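Long-range contacts in hemoglobin-like protein (Methylacidiphilum infernorum, PDB 4NK2), which probably binds and carries oxygen at a heme iron, as a group II truncated hemoglobin of an extremely thermophilic and acidophilic bacterium: residues 75-80 with 134-139; 126-131 with 169-174. All blocks are in the same frame, centred on the assembly; numbering follows the deposited sequence.

Interaction 1 of 2, residues 75-80 with 134-139; sequences MKSKIH and REIWLA. With HEM (protoporphyrin IX containing Fe), chain C.
In the distal wall of the heme pocket, Ile79 of the loop after helix 53-75 packs against Ile136 and Trp137, an example of how a globin helix can put neighbouring residues to different uses. The isoleucine branches slide past each other in opposite directions, and CG1 of Ile79 rests 3.8 Å from CG2 of Ile136. Further out, CD1 of Ile136 runs along the loop to CB of Lys78 at 3.9 Å, whose amine end leads off elsewhere. The same CG2 of Ile136 also lies 3.7 Å from OG of Ser77. That hydroxyl closes an ST turn by accepting the N-H of Ile79 over 3.2 Å (155°), and is further bonded to the carbonyl of Leu74; two bonds therefore fix it while an apolar methyl lies over it. With the type I beta turn from Ser77 to His80, this shapes the bend that presents Ile79.

Helix 131-147 corresponds to helix G of the globin fold, and Trp137 occupies the position where group II truncated hemoglobins characteristically carry a tryptophan. Ile79 touches it only at its base, CD1 lying 4.3 Å from CB of Trp137. With CG anti to the backbone N (chi1 -177°), the indole swings away from the loop and lies nearly parallel to the porphyrin. Its CZ2 approaches C1C of the heme to 3.4 Å, and NE1 sits equally near C4B. The rings of His70 and Tyr141 meet the indole edge-to-face. A leucine in place of Trp137 would probably lose this broad flat contact, leaving part of the porphyrin face without its cover and those two rings without their aromatic mate. At the rim of the porphyrin, CB of Arg134 lies 3.9 Å from the vinyl carbon CBB.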
ATOM      1  N   MET A  75      15.836 -16.424   6.069  1.00 33.99           N
ATOM      2  CA  MET A  75      17.156 -16.029   5.601  1.00 41.21           C
ATOM      3  C   MET A  75      17.552 -16.783   4.336  1.00 44.22           C
ATOM      4  O   MET A  75      18.382 -16.324   3.581  1.00 43.10           O
ATOM      5  CB  MET A  75      18.222 -16.206   6.686  1.00 38.55           C
ATOM      6  CG  MET A  75      18.083 -15.339   7.934  1.00 36.27           C
ATOM      7  SD  MET A  75      17.938 -13.553   7.725  1.00 55.22           S
ATOM      8  CE  MET A  75      19.457 -13.146   6.920  1.00 48.53           C
ATOM      9  N   LYS A  76      16.939 -17.927   4.100  1.00 34.57           N
ATOM     10  CA  LYS A  76      17.225 -18.717   2.924  1.00 39.31           C
ATOM     11  C   LYS A  76      16.243 -18.451   1.806  1.00 37.52           C
ATOM     12  O   LYS A  76      16.294 -19.094   0.778  1.00 40.25           O
ATOM     13  CB  LYS A  76      17.182 -20.203   3.271  1.00 43.49           C
ATOM     14  CG  LYS A  76      18.399 -20.694   3.991  1.00 48.63           C
ATOM     15  CD  LYS A  76      18.065 -21.816   4.921  1.00 56.91           C
ATOM     16  CE  LYS A  76      16.941 -22.664   4.370  1.00 59.66           C
ATOM     17  NZ  LYS A  76      16.842 -23.962   5.078  1.00 68.91           N
ATOM     18  N   SER A  77      15.345 -17.504   2.016  1.00 33.84           N
ATOM     19  CA  SER A  77      14.244 -17.247   1.079  1.00 33.73           C
ATOM     20  C   SER A  77      14.494 -16.023   0.214  1.00 39.10           C
ATOM     21  O   SER A  77      15.441 -15.273   0.448  1.00 32.78           O
ATOM     22  CB  SER A  77      12.949 -17.014   1.849  1.00 36.53           C
ATOM     23  OG  SER A  77      12.928 -15.688   2.354  1.00 33.69           O
ATOM     24  N   LYS A  78      13.610 -15.792  -0.744  1.00 37.85           N
ATOM     25  CA  LYS A  78      13.730 -14.667  -1.653  1.00 39.60           C
ATOM     26  C   LYS A  78      13.454 -13.304  -1.029  1.00 37.56           C
ATOM     27  O   LYS A  78      13.621 -12.299  -1.679  1.00 36.68           O
ATOM     28  CB  LYS A  78      12.827 -14.860  -2.862  1.00 42.60           C
ATOM     29  CG  LYS A  78      13.356 -15.820  -3.899  1.00 48.58           C
ATOM     30  CD  LYS A  78      12.235 -16.298  -4.790  1.00 59.55           C
ATOM     31  CE  LYS A  78      12.754 -16.952  -6.055  1.00 70.33           C
ATOM     32  NZ  LYS A  78      13.745 -18.027  -5.786  1.00 67.85           N
ATOM     33  N   ILE A  79      13.033 -13.264   0.225  1.00 32.83           N
ATOM     34  CA  ILE A  79      12.943 -11.972   0.923  1.00 33.62           C
ATOM     35  C   ILE A  79      14.036 -11.817   1.976  1.00 34.45           C
ATOM     36  O   ILE A  79      13.919 -10.990   2.894  1.00 32.47           O
ATOM     37  CB  ILE A  79      11.559 -11.723   1.568  1.00 34.86           C
ATOM     38  CG1 ILE A  79      11.192 -12.865   2.528  1.00 34.27           C
ATOM     39  CG2 ILE A  79      10.499 -11.529   0.491  1.00 35.64           C
ATOM     40  CD1 ILE A  79       9.938 -12.587   3.369  1.00 33.23           C
ATOM     41  N   HIS A  80      15.099 -12.600   1.848  1.00 31.48           N
ATOM     42  CA  HIS A  80      16.236 -12.521   2.758  1.00 33.00           C
ATOM     43  C   HIS A  80      16.799 -11.112   2.877  1.00 31.11           C
ATOM     44  O   HIS A  80      17.249 -10.700   3.923  1.00 30.69           O
ATOM     45  CB  HIS A  80      17.343 -13.472   2.323  1.00 32.78           C
ATOM     46  CG  HIS A  80      18.054 -13.053   1.075  1.00 45.34           C
ATOM     47  ND1 HIS A  80      19.267 -12.405   1.091  1.00 48.99           N
ATOM     48  CD2 HIS A  80      17.732 -13.209  -0.231  1.00 42.39           C
ATOM     49  CE1 HIS A  80      19.657 -12.173  -0.148  1.00 46.51           C
ATOM     50  NE2 HIS A  80      18.743 -12.652  -0.969  1.00 42.93           N
ATOM     51  N   ARG A 134       4.492 -11.416   1.724  1.00 31.80           N
ATOM     52  CA  ARG A 134       3.640 -12.109   2.688  1.00 30.61           C
ATOM     53  C   ARG A 134       3.516 -13.589   2.348  1.00 32.78           C
ATOM     54  O   ARG A 134       3.552 -14.436   3.248  1.00 30.02           O
ATOM     55  CB  ARG A 134       2.240 -11.486   2.765  1.00 29.25           C
ATOM     56  CG  ARG A 134       1.204 -12.474   3.326  1.00 29.77           C
ATOM     57  CD  ARG A 134      -0.177 -11.843   3.515  1.00 31.88           C
ATOM     58  NE  ARG A 134      -1.152 -12.823   3.983  1.00 28.45           N
ATOM     59  CZ  ARG A 134      -1.931 -13.558   3.188  1.00 33.75           C
ATOM     60  NH1 ARG A 134      -1.876 -13.413   1.868  1.00 28.64           N
ATOM     61  NH2 ARG A 134      -2.781 -14.432   3.718  1.00 29.52           N
ATOM     62  N   GLU A 135       3.384 -13.912   1.063  1.00 29.49           N
ATOM     63  CA  GLU A 135       3.251 -15.316   0.664  1.00 36.72           C
ATOM     64  C   GLU A 135       4.497 -16.095   1.041  1.00 38.12           C
ATOM     65  O   GLU A 135       4.411 -17.206   1.571  1.00 32.07           O
ATOM     66  CB  GLU A 135       2.992 -15.445  -0.842  1.00 36.00           C
ATOM     67  CG  GLU A 135       1.662 -14.859  -1.284  1.00 37.44           C
ATOM     68  CD  GLU A 135       1.280 -15.289  -2.693  1.00 47.72           C
ATOM     69  OE1 GLU A 135       1.873 -16.263  -3.212  1.00 50.95           O
ATOM     70  OE2 GLU A 135       0.375 -14.654  -3.273  1.00 41.85           O
ATOM     71  N   ILE A 136       5.657 -15.509   0.770  1.00 29.92           N
ATOM     72  CA  ILE A 136       6.929 -16.152   1.102  1.00 32.19           C
ATOM     73  C   ILE A 136       7.118 -16.269   2.619  1.00 31.29           C
ATOM     74  O   ILE A 136       7.543 -17.307   3.116  1.00 35.07           O
ATOM     75  CB  ILE A 136       8.126 -15.404   0.471  1.00 33.39           C
ATOM     76  CG1 ILE A 136       8.120 -15.561  -1.059  1.00 34.73           C
ATOM     77  CG2 ILE A 136       9.440 -15.909   1.055  1.00 31.95           C
ATOM     78  CD1 ILE A 136       9.131 -14.619  -1.753  1.00 37.72           C
ATOM     79  N   TRP A 137       6.797 -15.210   3.359  1.00 27.99           N
ATOM     80  CA  TRP A 137       6.864 -15.250   4.824  1.00 27.42           C
ATOM     81  C   TRP A 137       5.981 -16.387   5.356  1.00 29.37           C
ATOM     82  O   TRP A 137       6.383 -17.132   6.254  1.00 28.13           O
ATOM     83  CB  TRP A 137       6.412 -13.894   5.374  1.00 28.74           C
ATOM     84  CG  TRP A 137       6.474 -13.665   6.883  1.00 27.99           C
ATOM     85  CD1 TRP A 137       7.467 -13.026   7.582  1.00 29.74           C
ATOM     86  CD2 TRP A 137       5.456 -13.984   7.844  1.00 28.16           C
ATOM     87  NE1 TRP A 137       7.141 -12.958   8.919  1.00 27.19           N
ATOM     88  CE2 TRP A 137       5.912 -13.540   9.106  1.00 30.19           C
ATOM     89  CE3 TRP A 137       4.212 -14.624   7.759  1.00 27.42           C
ATOM     90  CZ2 TRP A 137       5.168 -13.714  10.274  1.00 28.19           C
ATOM     91  CZ3 TRP A 137       3.466 -14.789   8.920  1.00 26.55           C
ATOM     92  CH2 TRP A 137       3.951 -14.344  10.162  1.00 29.11           C
ATOM     93  N   LEU A 138       4.786 -16.531   4.790  1.00 28.38           N
ATOM     94  CA  LEU A 138       3.879 -17.621   5.174  1.00 31.56           C
ATOM     95  C   LEU A 138       4.405 -19.012   4.818  1.00 30.88           C
ATOM     96  O   LEU A 138       4.282 -19.950   5.616  1.00 35.55           O
ATOM     97  CB  LEU A 138       2.493 -17.409   4.544  1.00 30.11           C
ATOM     98  CG  LEU A 138       1.608 -16.377   5.250  1.00 31.13           C
ATOM     99  CD1 LEU A 138       0.289 -16.186   4.521  1.00 29.31           C
ATOM    100  CD2 LEU A 138       1.337 -16.807   6.706  1.00 29.64           C
ATOM    101  N   ALA A 139       4.974 -19.176   3.626  1.00 31.51           N
ATOM    102  CA  ALA A 139       5.470 -20.500   3.238  1.00 35.20           C
ATOM    103  C   ALA A 139       6.628 -20.903   4.127  1.00 34.48           C
ATOM    104  O   ALA A 139       6.809 -22.087   4.441  1.00 31.12           O
ATOM    105  CB  ALA A 139       5.889 -20.518   1.785  1.00 34.47           C
TER
HETATM  106  CHA HEM C 700       9.570  -7.211  12.814  1.00 33.61           C
HETATM  107  CHB HEM C 700       9.166  -8.809   8.267  1.00 31.63           C
HETATM  108  CHC HEM C 700       4.603 -10.251   9.216  1.00 29.15           C
HETATM  109  CHD HEM C 700       5.918 -10.243  13.911  1.00 31.96           C
HETATM  110  C1A HEM C 700       9.849  -7.419  11.486  1.00 35.75           C
HETATM  111  C2A HEM C 700      10.978  -6.884  10.728  1.00 31.36           C
HETATM  112  C3A HEM C 700      10.846  -7.342   9.466  1.00 34.76           C
HETATM  113  C4A HEM C 700       9.645  -8.162   9.388  1.00 33.80           C
HETATM  114  CMA HEM C 700      11.784  -7.090   8.263  1.00 33.45           C
HETATM  115  CAA HEM C 700      12.097  -5.960  11.293  1.00 36.72           C
HETATM  116  CBA HEM C 700      11.696  -4.506  10.969  1.00 39.48           C
HETATM  117  CGA HEM C 700      12.638  -3.416  11.472  1.00 43.92           C
HETATM  118  O1A HEM C 700      12.949  -2.473  10.689  1.00 45.26           O
HETATM  119  O2A HEM C 700      13.087  -3.446  12.651  1.00 46.75           O
HETATM  120  C1B HEM C 700       7.868  -9.255   8.068  1.00 33.86           C
HETATM  121  C2B HEM C 700       7.238  -9.586   6.800  1.00 31.07           C
HETATM  122  C3B HEM C 700       5.978  -9.984   7.058  1.00 32.51           C
HETATM  123  C4B HEM C 700       5.753  -9.927   8.499  1.00 31.77           C
HETATM  124  CMB HEM C 700       7.886  -9.522   5.401  1.00 28.24           C
HETATM  125  CAB HEM C 700       4.965 -10.422   5.984  1.00 29.08           C
HETATM  126  CBB HEM C 700       3.666 -10.504   6.295  1.00 32.62           C
HETATM  127  C1C HEM C 700       4.560 -10.432  10.586  1.00 27.99           C
HETATM  128  C2C HEM C 700       3.481 -11.009  11.377  1.00 30.36           C
HETATM  129  C3C HEM C 700       3.853 -10.993  12.672  1.00 32.92           C
HETATM  130  C4C HEM C 700       5.183 -10.419  12.754  1.00 31.62           C
HETATM  131  CMC HEM C 700       2.136 -11.521  10.815  1.00 27.09           C
HETATM  132  CAC HEM C 700       3.065 -11.507  13.900  1.00 35.17           C
HETATM  133  CBC HEM C 700       2.056 -12.380  13.770  1.00 38.77           C
HETATM  134  C1D HEM C 700       6.935  -9.335  14.092  1.00 30.51           C
HETATM  135  C2D HEM C 700       7.378  -8.772  15.359  1.00 29.49           C
HETATM  136  C3D HEM C 700       8.525  -7.839  15.000  1.00 33.40           C
HETATM  137  C4D HEM C 700       8.656  -7.914  13.563  1.00 33.42           C
HETATM  138  CMD HEM C 700       6.845  -9.052  16.786  1.00 29.08           C
HETATM  139  CAD HEM C 700       9.342  -6.966  15.978  1.00 33.14           C
HETATM  140  CBD HEM C 700       8.526  -5.694  16.225  1.00 31.59           C
HETATM  141  CGD HEM C 700       9.316  -4.827  17.180  1.00 36.24           C
HETATM  142  O1D HEM C 700      10.348  -4.260  16.750  1.00 37.48           O
HETATM  143  O2D HEM C 700       8.917  -4.718  18.370  1.00 33.73           O
HETATM  144  NA  HEM C 700       9.070  -8.187  10.641  1.00 31.18           N
HETATM  145  NB  HEM C 700       6.930  -9.482   9.063  1.00 27.97           N
HETATM  146  NC  HEM C 700       5.573 -10.096  11.474  1.00 31.53           N
HETATM  147  ND  HEM C 700       7.709  -8.805  13.072  1.00 31.06           N
HETATM  148 FE   HEM C 700       7.257  -9.073  11.053  1.00 30.91          FE

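Interaction 2 of 2, residues 126-131 with 169-174; sequences SVTIDE and MINRRT. With HEM (protoporphyrin IX containing Fe), chain C.
Asn171 reads the backbone of the facing loop with both ends of its amide: ND2 donates to Val127 O over 2.9 Å, nearly straight on to the carbonyl and in the plane of the amide, while OD1 accepts from Ile129 N at 176°, that donor being tilted from the carbonyl plane. The two bonds together fix the rotation of the amide. Ile129 O is gripped twice, by Asn171 N in its carbonyl plane and by Arg172 N from above that plane. This lattice is the compact part of the contact. On its heme side, CD1 of Ile129 lies 4.2 Å from CB of Met169, and both side chains press on the porphyrin, CD1 of Ile129 approaching C2B to 3.7 Å.

The loop 126-131 links the short helix bearing the axial ligand His124 to helix 131-147, as the FG corner of globins does. Asp130 is the N-cap of that helix, its OD1 taking the N-H of Ala133. One residue on, Glu131 bends at chi2 (86°) to bring its carboxylate to residues 173-174. OE2 receives Thr174 N on its syn lone pair and the salt bridge from Arg173 NH1 (2.9 Å) on its anti one; OE1 takes the hydroxyl OG1 of Thr174 at 2.6 Å. That guanidinium also bonds to Glu177 O and Asp41 OD2.

Contacts thin out toward the exposed Thr128, which lies alongside Arg172 and touches it through CG2 to CB at 3.7 Å. Beyond, the guanidinium of Arg172 leaves the contact, and its NH2 bonds to Phe125 O and Thr128 OG1 of the second subunit.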
ATOM      1  N   SER A 126       8.122   0.156   8.672  1.00 31.55           N
ATOM      2  CA  SER A 126       9.581   0.295   8.549  1.00 34.62           C
ATOM      3  C   SER A 126      10.207  -0.665   7.529  1.00 35.86           C
ATOM      4  O   SER A 126      11.428  -0.676   7.347  1.00 34.53           O
ATOM      5  CB  SER A 126      10.240   0.063   9.915  1.00 37.26           C
ATOM      6  OG  SER A 126       9.707   0.934  10.899  1.00 52.22           O
ATOM      7  N   VAL A 127       9.390  -1.479   6.887  1.00 32.74           N
ATOM      8  CA  VAL A 127       9.884  -2.420   5.899  1.00 31.03           C
ATOM      9  C   VAL A 127       8.872  -2.579   4.786  1.00 29.48           C
ATOM     10  O   VAL A 127       7.690  -2.632   5.029  1.00 32.79           O
ATOM     11  CB  VAL A 127      10.250  -3.776   6.532  1.00 38.56           C
ATOM     12  CG1 VAL A 127       9.139  -4.293   7.364  1.00 37.81           C
ATOM     13  CG2 VAL A 127      10.629  -4.776   5.488  1.00 39.11           C
ATOM     14  N   THR A 128       9.338  -2.631   3.555  1.00 28.23           N
ATOM     15  CA  THR A 128       8.419  -2.668   2.419  1.00 28.80           C
ATOM     16  C   THR A 128       7.903  -4.094   2.260  1.00 31.65           C
ATOM     17  O   THR A 128       8.673  -5.021   2.020  1.00 34.43           O
ATOM     18  CB  THR A 128       9.115  -2.202   1.128  1.00 35.48           C
ATOM     19  OG1 THR A 128       9.793  -0.971   1.396  1.00 37.43           O
ATOM     20  CG2 THR A 128       8.107  -1.974   0.014  1.00 35.81           C
ATOM     21  N   ILE A 129       6.599  -4.274   2.402  1.00 30.09           N
ATOM     22  CA  ILE A 129       6.037  -5.624   2.363  1.00 28.38           C
ATOM     23  C   ILE A 129       4.951  -5.660   1.308  1.00 27.51           C
ATOM     24  O   ILE A 129       3.889  -5.044   1.490  1.00 29.09           O
ATOM     25  CB  ILE A 129       5.432  -6.017   3.725  1.00 23.85           C
ATOM     26  CG1 ILE A 129       6.526  -6.042   4.809  1.00 26.59           C
ATOM     27  CG2 ILE A 129       4.719  -7.410   3.611  1.00 27.13           C
ATOM     28  CD1 ILE A 129       6.005  -6.106   6.253  1.00 29.35           C
ATOM     29  N   ASP A 130       5.190  -6.352   0.207  1.00 28.29           N
ATOM     30  CA  ASP A 130       4.171  -6.528  -0.814  1.00 29.78           C
ATOM     31  C   ASP A 130       3.488  -7.881  -0.701  1.00 33.55           C
ATOM     32  O   ASP A 130       3.773  -8.627   0.208  1.00 30.56           O
ATOM     33  CB  ASP A 130       4.732  -6.300  -2.217  1.00 36.53           C
ATOM     34  CG  ASP A 130       5.790  -7.298  -2.604  1.00 41.18           C
ATOM     35  OD1 ASP A 130       5.922  -8.336  -1.954  1.00 32.07           O
ATOM     36  OD2 ASP A 130       6.491  -7.038  -3.584  1.00 35.85           O
ATOM     37  N   GLU A 131       2.588  -8.186  -1.627  1.00 30.90           N
ATOM     38  CA  GLU A 131       1.760  -9.382  -1.532  1.00 33.98           C
ATOM     39  C   GLU A 131       2.616 -10.641  -1.554  1.00 35.90           C
ATOM     40  O   GLU A 131       2.411 -11.550  -0.748  1.00 32.18           O
ATOM     41  CB  GLU A 131       0.717  -9.410  -2.651  1.00 32.22           C
ATOM     42  CG  GLU A 131      -0.171  -8.174  -2.694  1.00 35.55           C
ATOM     43  CD  GLU A 131       0.449  -7.043  -3.507  1.00 38.70           C
ATOM     44  OE1 GLU A 131       1.651  -7.127  -3.862  1.00 35.02           O
ATOM     45  OE2 GLU A 131      -0.279  -6.068  -3.805  1.00 38.38           O
ATOM     46  N   MET A 169      -0.137  -6.613   7.483  1.00 28.34           N
ATOM     47  CA  MET A 169       1.229  -6.077   7.425  1.00 29.21           C
ATOM     48  C   MET A 169       1.561  -5.545   6.028  1.00 28.50           C
ATOM     49  O   MET A 169       2.538  -4.808   5.852  1.00 30.82           O
ATOM     50  CB  MET A 169       2.234  -7.150   7.819  1.00 28.46           C
ATOM     51  CG  MET A 169       1.906  -7.823   9.158  1.00 27.13           C
ATOM     52  SD  MET A 169       1.665  -6.584  10.449  1.00 31.89           S
ATOM     53  CE  MET A 169       0.393  -7.494  11.314  1.00 35.35           C
ATOM     54  N   ILE A 170       0.762  -5.931   5.032  1.00 30.12           N
ATOM     55  CA  ILE A 170       1.077  -5.578   3.643  1.00 29.05           C
ATOM     56  C   ILE A 170       0.952  -4.064   3.476  1.00 29.34           C
ATOM     57  O   ILE A 170      -0.114  -3.486   3.739  1.00 27.02           O
ATOM     58  CB  ILE A 170       0.131  -6.255   2.626  1.00 32.13           C
ATOM     59  CG1 ILE A 170       0.332  -7.779   2.629  1.00 35.76           C
ATOM     60  CG2 ILE A 170       0.382  -5.686   1.225  1.00 37.04           C
ATOM     61  CD1 ILE A 170      -0.665  -8.523   1.744  1.00 30.36           C
ATOM     62  N   ASN A 171       2.030  -3.426   3.047  1.00 28.51           N
ATOM     63  CA  ASN A 171       2.022  -1.969   2.903  1.00 29.79           C
ATOM     64  C   ASN A 171       2.452  -1.483   1.520  1.00 35.21           C
ATOM     65  O   ASN A 171       2.459  -0.269   1.243  1.00 33.99           O
ATOM     66  CB  ASN A 171       2.870  -1.321   3.999  1.00 25.62           C
ATOM     67  CG  ASN A 171       4.297  -1.815   3.999  1.00 29.15           C
ATOM     68  OD1 ASN A 171       4.895  -2.011   2.932  1.00 31.59           O
ATOM     69  ND2 ASN A 171       4.860  -2.026   5.194  1.00 27.67           N
ATOM     70  N   ARG A 172       2.792  -2.429   0.647  1.00 34.63           N
ATOM     71  CA  ARG A 172       3.099  -2.113  -0.750  1.00 33.36           C
ATOM     72  C   ARG A 172       2.184  -2.936  -1.642  1.00 35.29           C
ATOM     73  O   ARG A 172       2.217  -4.179  -1.617  1.00 36.73           O
ATOM     74  CB  ARG A 172       4.558  -2.427  -1.063  1.00 32.29           C
ATOM     75  CG  ARG A 172       4.956  -2.194  -2.537  1.00 38.63           C
ATOM     76  CD  ARG A 172       4.884  -0.710  -2.920  1.00 39.98           C
ATOM     77  NE  ARG A 172       5.777  -0.351  -4.027  1.00 31.35           N
ATOM     78  CZ  ARG A 172       5.410  -0.294  -5.304  1.00 36.38           C
ATOM     79  NH1 ARG A 172       4.155  -0.574  -5.659  1.00 30.65           N
ATOM     80  NH2 ARG A 172       6.297   0.058  -6.225  1.00 40.16           N
ATOM     81  N   ARG A 173       1.341  -2.260  -2.414  1.00 33.12           N
ATOM     82  CA  ARG A 173       0.427  -2.973  -3.310  1.00 30.61           C
ATOM     83  C   ARG A 173       1.012  -2.992  -4.721  1.00 40.70           C
ATOM     84  O   ARG A 173       1.622  -2.008  -5.155  1.00 34.80           O
ATOM     85  CB  ARG A 173      -0.959  -2.332  -3.281  1.00 29.30           C
ATOM     86  CG  ARG A 173      -1.715  -2.619  -2.004  1.00 34.04           C
ATOM     87  CD  ARG A 173      -2.189  -4.083  -2.016  1.00 33.54           C
ATOM     88  NE  ARG A 173      -3.490  -4.210  -2.672  1.00 36.75           N
ATOM     89  CZ  ARG A 173      -3.920  -5.306  -3.292  1.00 40.02           C
ATOM     90  NH1 ARG A 173      -3.142  -6.383  -3.378  1.00 32.86           N
ATOM     91  NH2 ARG A 173      -5.127  -5.318  -3.841  1.00 38.08           N
ATOM     92  N   THR A 174       0.859  -4.119  -5.417  1.00 38.21           N
ATOM     93  CA  THR A 174       1.475  -4.285  -6.737  1.00 39.08           C
ATOM     94  C   THR A 174       0.502  -4.916  -7.714  1.00 38.66           C
ATOM     95  O   THR A 174       0.875  -5.200  -8.859  1.00 38.28           O
ATOM     96  CB  THR A 174       2.730  -5.189  -6.693  1.00 39.50           C
ATOM     97  OG1 THR A 174       2.339  -6.526  -6.335  1.00 39.74           O
ATOM     98  CG2 THR A 174       3.750  -4.657  -5.697  1.00 36.08           C
TER
HETATM   99  CHA HEM C 700       9.570  -7.211  12.814  1.00 33.61           C
HETATM  100  CHB HEM C 700       9.166  -8.809   8.267  1.00 31.63           C
HETATM  101  CHC HEM C 700       4.603 -10.251   9.216  1.00 29.15           C
HETATM  102  CHD HEM C 700       5.918 -10.243  13.911  1.00 31.96           C
HETATM  103  C1A HEM C 700       9.849  -7.419  11.486  1.00 35.75           C
HETATM  104  C2A HEM C 700      10.978  -6.884  10.728  1.00 31.36           C
HETATM  105  C3A HEM C 700      10.846  -7.342   9.466  1.00 34.76           C
HETATM  106  C4A HEM C 700       9.645  -8.162   9.388  1.00 33.80           C
HETATM  107  CMA HEM C 700      11.784  -7.090   8.263  1.00 33.45           C
HETATM  108  CAA HEM C 700      12.097  -5.960  11.293  1.00 36.72           C
HETATM  109  CBA HEM C 700      11.696  -4.506  10.969  1.00 39.48           C
HETATM  110  CGA HEM C 700      12.638  -3.416  11.472  1.00 43.92           C
HETATM  111  O1A HEM C 700      12.949  -2.473  10.689  1.00 45.26           O
HETATM  112  O2A HEM C 700      13.087  -3.446  12.651  1.00 46.75           O
HETATM  113  C1B HEM C 700       7.868  -9.255   8.068  1.00 33.86           C
HETATM  114  C2B HEM C 700       7.238  -9.586   6.800  1.00 31.07           C
HETATM  115  C3B HEM C 700       5.978  -9.984   7.058  1.00 32.51           C
HETATM  116  C4B HEM C 700       5.753  -9.927   8.499  1.00 31.77           C
HETATM  117  CMB HEM C 700       7.886  -9.522   5.401  1.00 28.24           C
HETATM  118  CAB HEM C 700       4.965 -10.422   5.984  1.00 29.08           C
HETATM  119  CBB HEM C 700       3.666 -10.504   6.295  1.00 32.62           C
HETATM  120  C1C HEM C 700       4.560 -10.432  10.586  1.00 27.99           C
HETATM  121  C2C HEM C 700       3.481 -11.009  11.377  1.00 30.36           C
HETATM  122  C3C HEM C 700       3.853 -10.993  12.672  1.00 32.92           C
HETATM  123  C4C HEM C 700       5.183 -10.419  12.754  1.00 31.62           C
HETATM  124  CMC HEM C 700       2.136 -11.521  10.815  1.00 27.09           C
HETATM  125  CAC HEM C 700       3.065 -11.507  13.900  1.00 35.17           C
HETATM  126  CBC HEM C 700       2.056 -12.380  13.770  1.00 38.77           C
HETATM  127  C1D HEM C 700       6.935  -9.335  14.092  1.00 30.51           C
HETATM  128  C2D HEM C 700       7.378  -8.772  15.359  1.00 29.49           C
HETATM  129  C3D HEM C 700       8.525  -7.839  15.000  1.00 33.40           C
HETATM  130  C4D HEM C 700       8.656  -7.914  13.563  1.00 33.42           C
HETATM  131  CMD HEM C 700       6.845  -9.052  16.786  1.00 29.08           C
HETATM  132  CAD HEM C 700       9.342  -6.966  15.978  1.00 33.14           C
HETATM  133  CBD HEM C 700       8.526  -5.694  16.225  1.00 31.59           C
HETATM  134  CGD HEM C 700       9.316  -4.827  17.180  1.00 36.24           C
HETATM  135  O1D HEM C 700      10.348  -4.260  16.750  1.00 37.48           O
HETATM  136  O2D HEM C 700       8.917  -4.718  18.370  1.00 33.73           O
HETATM  137  NA  HEM C 700       9.070  -8.187  10.641  1.00 31.18           N
HETATM  138  NB  HEM C 700       6.930  -9.482   9.063  1.00 27.97           N
HETATM  139  NC  HEM C 700       5.573 -10.096  11.474  1.00 31.53           N
HETATM  140  ND  HEM C 700       7.709  -8.805  13.072  1.00 31.06           N
HETATM  141 FE   HEM C 700       7.257  -9.073  11.053  1.00 30.91          FE

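How the interactions relate
Interactions 1 and 2 illustrate a pocket to which one helix and its lead-in contribute on both faces. Helix 131-147 begins in interaction 2 and supplies one side of interaction 1 a turn later, and their segments alternate along the chain. The centres are 13 Å apart, yet the two sites meet directly: CD of Arg134 packs 3.8 Å from CD1 of Ile170. Both border the heme, from opposite faces: Trp137 lies on one, Ile129 and Met169 on the other, and the side chains of Trp137 and Met169 come within about 7 Å. Ile129 is about 4 Å from His124, the axial ligand of the iron, so interaction 2 borders the proximal site.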